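PDB 4ZGS: putative D-lactate dehydrogenase from Chlamydomonas reinhardtii, which probably reduces pyruvate to D-lactate with NADH, as expected for a D-isomer-specific 2-hydroxyacid dehydrogenase of algal fermentation. Local coordinates for residues A[149-154]-A[174-179]; A[93-98]-A[122-127]. One frame throughout, in Å; residues are numbered along the deposited sequence.

Contact 1 (A[149-154]-A[174-179]); sequences ALNRHL and VEMRHK
The carboxamide of N151 meets M176 nitrogen-first, the two side chains crossing at about a right angle. N151 ND2 lies 3.2 Å from M176 CE and 3.6 Å from M176 CG, so the thioether chain curls round that one amide nitrogen. The curl comes from the last torsion of M176 (chi3 -50°), which folds CE back instead of letting it run straight on. On the backbone, V174 N gives N151 O a weak hydrogen bond of 3.3 Å, its N-H...O angle only 132°. R152 CD passes 3.9 Å from V174 O, and the bends at chi2 and chi3 turn the rest of the chain. Its guanidinium then reaches a second subunit, where NH1 binds the carbonyl of S138 and NH2 that of A337. E175 OE2 is hydrogen-bonded to S135 OG of that second subunit, which places this contact at a subunit interface. The helix itself ends in a Schellman motif: H153 has positive phi, and L154 N bonds back to A149 O at 2.9 Å. Around this end, N151 packs on M262 of strand 261-265, M176 covers I147 and F148 of helix 136-151, and K179 pairs its backbone with K203 as the chain approaches strand 180-184.

Contact 2 (A[93-98]-A[122-127]); sequences SVIKEL and AEHGVR
H124 places its imidazole beside its own backbone N (chi1 -67°), while K96 sends CG away from its N (chi1 -171°), and the two side chains meet at a slant. They join helices 92-101 and 118-124, which belong to successive beta-alpha-beta crossovers of a parallel alpha/beta domain with strand order 2-1-3-4-5, as in flavodoxin-like folds. The evidence for a CH-pi contact is that K96 CA sits 4.1 Å from the centroid of the H124 ring, 24° off the normal and shifted toward the rim. The lysine stem also passes the ring's outer nitrogen, with K96 CG 3.5 Å from H124 NE2. At the other nitrogen, ND1 is hydrogen-bonded to A120 O one turn back, which fixes the ring's rotation. An alanine in place of H124 would probably leave the aliphatic part of K96 without its ring and A120 O without this side-chain partner. Directly after H124, G125 takes positive phi in a Schellman motif that ends the helix and turns the chain toward strand 127-129. V126 then packs on A99 and I106, and across the contact its CG2 lies 4.3 Å from I95 CG2.

In the fold
Both segments of contact 2 come earlier in the chain than those of contact 1. Their centres are 50 Å apart, their nearest atoms about 37 Å, and they flank the centre of the chain from opposite ends. Contact 2 packs against the five-stranded parallel sheet, joining helices that link its strands 81-84, 105-108 and 127-129. Contact 1 lies beside the six-stranded sheet of the NAD-binding, Rossmann-type domain. Helix 136-151, which follows strand 127-129, carries the chain from one to the other. The NAD site includes A188, I189 and D208, and neither contact touches it. No other chain of the assembly touches contact 2, whereas the segments of contact 1 bond to a second subunit and also touch a third.

Contact 1 (A[149-154]-A[174-179])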
loop_
_atom_site.group_PDB
_atom_site.type_symbol
_atom_site.label_atom_id
_atom_site.label_comp_id
_atom_site.label_asym_id
_atom_site.label_seq_id
_atom_site.Cartn_x
_atom_site.Cartn_y
_atom_site.Cartn_z
ATOM N N ALA A 149 -18.185 0.007 -2.112
ATOM C CA ALA A 149 -16.852 0.033 -1.564
ATOM C C ALA A 149 -16.751 1.189 -0.568
ATOM O O ALA A 149 -16.286 1.000 0.547
ATOM C CB ALA A 149 -15.786 0.156 -2.698
ATOM N N LEU A 150 -17.226 2.368 -0.954
ATOM C CA LEU A 150 -17.215 3.522 -0.056
ATOM C C LEU A 150 -18.090 3.336 1.187
ATOM O O LEU A 150 -17.707 3.705 2.301
ATOM C CB LEU A 150 -17.682 4.777 -0.801
ATOM C CG LEU A 150 -16.727 5.312 -1.870
ATOM C CD1 LEU A 150 -17.434 6.378 -2.707
ATOM C CD2 LEU A 150 -15.481 5.869 -1.214
ATOM N N ASN A 151 -19.284 2.781 0.991
ATOM C CA ASN A 151 -20.186 2.530 2.100
ATOM C C ASN A 151 -19.538 1.682 3.169
ATOM O O ASN A 151 -19.777 1.870 4.361
ATOM C CB ASN A 151 -21.454 1.822 1.626
ATOM C CG ASN A 151 -22.502 2.774 1.165
ATOM O OD1 ASN A 151 -22.446 3.968 1.457
ATOM N ND2 ASN A 151 -23.489 2.256 0.476
ATOM N N ARG A 152 -18.820 0.668 2.722
ATOM C CA ARG A 152 -18.256 -0.299 3.629
ATOM C C ARG A 152 -16.769 -0.107 3.854
ATOM O O ARG A 152 -16.143 -0.981 4.446
ATOM C CB ARG A 152 -18.577 -1.707 3.144
ATOM C CG ARG A 152 -20.103 -1.917 2.960
ATOM C CD ARG A 152 -20.905 -1.474 4.221
ATOM N NE ARG A 152 -20.769 -2.409 5.344
ATOM C CZ ARG A 152 -21.678 -3.323 5.688
ATOM N NH1 ARG A 152 -22.823 -3.435 4.998
ATOM N NH2 ARG A 152 -21.442 -4.137 6.724
ATOM N N HIS A 153 -16.200 0.990 3.342
ATOM C CA HIS A 153 -14.774 1.284 3.533
ATOM C C HIS A 153 -13.914 0.102 3.139
ATOM O O HIS A 153 -12.954 -0.240 3.846
ATOM C CB HIS A 153 -14.444 1.652 5.026
ATOM C CG HIS A 153 -15.158 2.859 5.543
ATOM N ND1 HIS A 153 -14.697 4.142 5.341
ATOM C CD2 HIS A 153 -16.302 2.983 6.259
ATOM C CE1 HIS A 153 -15.520 5.004 5.918
ATOM N NE2 HIS A 153 -16.502 4.328 6.482
ATOM N N LEU A 154 -14.226 -0.512 2.012
ATOM C CA LEU A 154 -13.475 -1.685 1.567
ATOM C C LEU A 154 -11.984 -1.402 1.272
ATOM O O LEU A 154 -11.146 -2.263 1.554
ATOM C CB LEU A 154 -14.126 -2.316 0.322
ATOM C CG LEU A 154 -15.538 -2.891 0.485
ATOM C CD1 LEU A 154 -15.923 -3.718 -0.777
ATOM C CD2 LEU A 154 -15.664 -3.730 1.724
ATOM N N VAL A 174 -22.330 1.870 6.415
ATOM C CA VAL A 174 -23.709 2.341 6.338
ATOM C C VAL A 174 -24.563 1.419 5.457
ATOM O O VAL A 174 -24.060 0.884 4.464
ATOM C CB VAL A 174 -23.737 3.776 5.796
ATOM C CG1 VAL A 174 -24.971 4.012 4.979
ATOM C CG2 VAL A 174 -23.652 4.757 6.945
ATOM N N GLU A 175 -25.839 1.236 5.814
ATOM C CA GLU A 175 -26.790 0.468 4.991
ATOM C C GLU A 175 -27.305 1.210 3.768
ATOM O O GLU A 175 -27.643 2.391 3.838
ATOM C CB GLU A 175 -28.002 0.045 5.812
ATOM C CG GLU A 175 -27.834 -1.247 6.561
ATOM C CD GLU A 175 -29.100 -1.667 7.309
ATOM O OE1 GLU A 175 -30.162 -0.998 7.145
ATOM O OE2 GLU A 175 -29.009 -2.658 8.080
ATOM N N MET A 176 -27.424 0.497 2.655
ATOM C CA MET A 176 -27.983 1.116 1.461
ATOM C C MET A 176 -29.497 0.970 1.291
ATOM O O MET A 176 -30.108 1.768 0.572
ATOM C CB MET A 176 -27.265 0.549 0.248
ATOM C CG MET A 176 -26.814 1.567 -0.779
ATOM S SD MET A 176 -25.954 0.565 -1.958
ATOM C CE MET A 176 -24.935 -0.285 -0.763
ATOM N N ARG A 177 -30.112 0.028 2.009
ATOM C CA ARG A 177 -31.462 -0.400 1.661
ATOM C C ARG A 177 -32.483 0.710 1.482
ATOM O O ARG A 177 -33.190 0.724 0.487
ATOM C CB ARG A 177 -32.065 -1.385 2.665
ATOM C CG ARG A 177 -33.453 -1.803 2.148
ATOM C CD ARG A 177 -34.041 -3.083 2.735
ATOM N NE ARG A 177 -35.275 -3.427 2.028
ATOM C CZ ARG A 177 -36.015 -4.510 2.250
ATOM N NH1 ARG A 177 -35.659 -5.394 3.176
ATOM N NH2 ARG A 177 -37.107 -4.708 1.517
ATOM N N HIS A 178 -32.659 1.598 2.432
ATOM C CA HIS A 178 -33.732 2.558 2.183
ATOM C C HIS A 178 -33.273 3.950 1.735
ATOM O O HIS A 178 -34.059 4.883 1.715
ATOM C CB HIS A 178 -34.665 2.585 3.389
ATOM C CG HIS A 178 -35.417 1.301 3.556
ATOM N ND1 HIS A 178 -35.044 0.328 4.458
ATOM C CD2 HIS A 178 -36.495 0.813 2.904
ATOM C CE1 HIS A 178 -35.874 -0.696 4.372
ATOM N NE2 HIS A 178 -36.763 -0.426 3.434
ATOM N N LYS A 179 -31.990 4.091 1.417
ATOM C CA LYS A 179 -31.422 5.381 1.023
ATOM C C LYS A 179 -32.010 5.991 -0.260
ATOM O O LYS A 179 -32.402 5.274 -1.181
ATOM C CB LYS A 179 -29.912 5.230 0.853
ATOM C CG LYS A 179 -29.221 4.717 2.097
ATOM C CD LYS A 179 -29.520 5.651 3.260
ATOM C CE LYS A 179 -29.154 5.025 4.602
ATOM N NZ LYS A 179 -27.672 4.995 4.808
#

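Contact 2 (A[93-98]-A[122-127])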
loop_
_atom_site.group_PDB
_atom_site.type_symbol
_atom_site.label_atom_id
_atom_site.label_comp_id
_atom_site.label_asym_id
_atom_site.label_seq_id
_atom_site.Cartn_x
_atom_site.Cartn_y
_atom_site.Cartn_z
ATOM N N SER A 93 -0.699 15.771 -37.978
ATOM C CA SER A 93 0.606 15.326 -38.487
ATOM C C SER A 93 0.770 13.797 -38.617
ATOM O O SER A 93 1.388 13.334 -39.580
ATOM C CB SER A 93 1.741 15.887 -37.616
ATOM O OG SER A 93 1.714 15.356 -36.305
ATOM N N VAL A 94 0.228 13.007 -37.687
ATOM C CA VAL A 94 0.423 11.554 -37.786
ATOM C C VAL A 94 -0.508 10.933 -38.833
ATOM O O VAL A 94 -0.189 9.879 -39.393
ATOM C CB VAL A 94 0.209 10.810 -36.434
ATOM C CG1 VAL A 94 1.144 11.338 -35.357
ATOM C CG2 VAL A 94 -1.213 10.922 -35.969
ATOM N N ILE A 95 -1.630 11.594 -39.127
ATOM C CA ILE A 95 -2.528 11.116 -40.175
ATOM C C ILE A 95 -1.775 11.237 -41.493
ATOM O O ILE A 95 -2.016 10.488 -42.438
ATOM C CB ILE A 95 -3.871 11.876 -40.231
ATOM C CG1 ILE A 95 -4.815 11.385 -39.125
ATOM C CG2 ILE A 95 -4.583 11.588 -41.542
ATOM C CD1 ILE A 95 -4.894 12.266 -37.894
ATOM N N LYS A 96 -0.831 12.170 -41.542
ATOM C CA LYS A 96 -0.118 12.402 -42.779
ATOM C C LYS A 96 0.789 11.212 -43.016
ATOM O O LYS A 96 0.892 10.716 -44.132
ATOM C CB LYS A 96 0.699 13.699 -42.717
ATOM C CG LYS A 96 1.306 14.117 -44.052
ATOM C CD LYS A 96 2.007 15.481 -43.975
ATOM C CE LYS A 96 2.556 15.898 -45.338
ATOM N NZ LYS A 96 3.216 17.236 -45.323
ATOM N N GLU A 97 1.391 10.700 -41.950
ATOM C CA GLU A 97 2.330 9.608 -42.131
ATOM C C GLU A 97 1.656 8.256 -42.277
ATOM O O GLU A 97 2.137 7.403 -43.022
ATOM C CB GLU A 97 3.303 9.568 -40.942
ATOM C CG GLU A 97 4.184 10.793 -40.884
ATOM C CD GLU A 97 4.873 11.019 -42.192
ATOM O OE1 GLU A 97 5.401 10.032 -42.734
ATOM O OE2 GLU A 97 4.851 12.162 -42.700
ATOM N N LEU A 98 0.472 8.120 -41.691
ATOM C CA LEU A 98 -0.309 6.905 -41.872
ATOM C C LEU A 98 -0.848 6.809 -43.278
ATOM O O LEU A 98 -0.910 5.718 -43.838
ATOM C CB LEU A 98 -1.472 6.823 -40.877
ATOM C CG LEU A 98 -1.098 6.548 -39.425
ATOM C CD1 LEU A 98 -2.336 6.472 -38.517
ATOM C CD2 LEU A 98 -0.292 5.263 -39.370
ATOM N N ALA A 122 -9.799 13.412 -43.875
ATOM C CA ALA A 122 -10.523 13.716 -45.092
ATOM C C ALA A 122 -9.550 14.066 -46.208
ATOM O O ALA A 122 -9.724 13.639 -47.342
ATOM C CB ALA A 122 -11.501 14.853 -44.859
ATOM N N GLU A 123 -8.490 14.787 -45.861
ATOM C CA GLU A 123 -7.544 15.280 -46.857
ATOM C C GLU A 123 -6.632 14.168 -47.376
ATOM O O GLU A 123 -6.220 14.184 -48.535
ATOM C CB GLU A 123 -6.700 16.420 -46.259
ATOM C CG GLU A 123 -7.478 17.720 -46.009
ATOM C CD GLU A 123 -6.666 18.785 -45.272
ATOM O OE1 GLU A 123 -5.464 18.557 -45.021
ATOM O OE2 GLU A 123 -7.235 19.853 -44.943
ATOM N N HIS A 124 -6.322 13.206 -46.512
ATOM C CA HIS A 124 -5.386 12.132 -46.845
ATOM C C HIS A 124 -6.016 10.790 -47.240
ATOM O O HIS A 124 -5.300 9.802 -47.424
ATOM C CB HIS A 124 -4.399 11.951 -45.695
ATOM C CG HIS A 124 -3.496 13.130 -45.514
ATOM N ND1 HIS A 124 -3.903 14.289 -44.889
ATOM C CD2 HIS A 124 -2.226 13.350 -45.923
ATOM C CE1 HIS A 124 -2.912 15.162 -44.897
ATOM N NE2 HIS A 124 -1.882 14.617 -45.517
ATOM N N GLY A 125 -7.342 10.737 -47.333
ATOM C CA GLY A 125 -7.997 9.546 -47.846
ATOM C C GLY A 125 -8.193 8.456 -46.811
ATOM O O GLY A 125 -8.521 7.312 -47.131
ATOM N N VAL A 126 -7.948 8.803 -45.555
ATOM C CA VAL A 126 -8.122 7.868 -44.451
ATOM C C VAL A 126 -9.556 7.921 -43.879
ATOM O O VAL A 126 -10.078 9.006 -43.603
ATOM C CB VAL A 126 -7.086 8.166 -43.329
ATOM C CG1 VAL A 126 -7.215 7.165 -42.149
ATOM C CG2 VAL A 126 -5.673 8.177 -43.910
ATOM N N ARG A 127 -10.187 6.760 -43.704
ATOM C CA ARG A 127 -11.537 6.703 -43.139
ATOM C C ARG A 127 -11.461 6.186 -41.711
ATOM O O ARG A 127 -10.680 5.277 -41.412
ATOM C CB ARG A 127 -12.454 5.811 -43.969
ATOM C CG ARG A 127 -12.527 6.227 -45.405
ATOM C CD ARG A 127 -13.396 5.308 -46.208
ATOM N NE ARG A 127 -14.787 5.327 -45.790
ATOM C CZ ARG A 127 -15.728 4.591 -46.372
ATOM N NH1 ARG A 127 -15.410 3.799 -47.391
ATOM N NH2 ARG A 127 -16.985 4.657 -45.956
#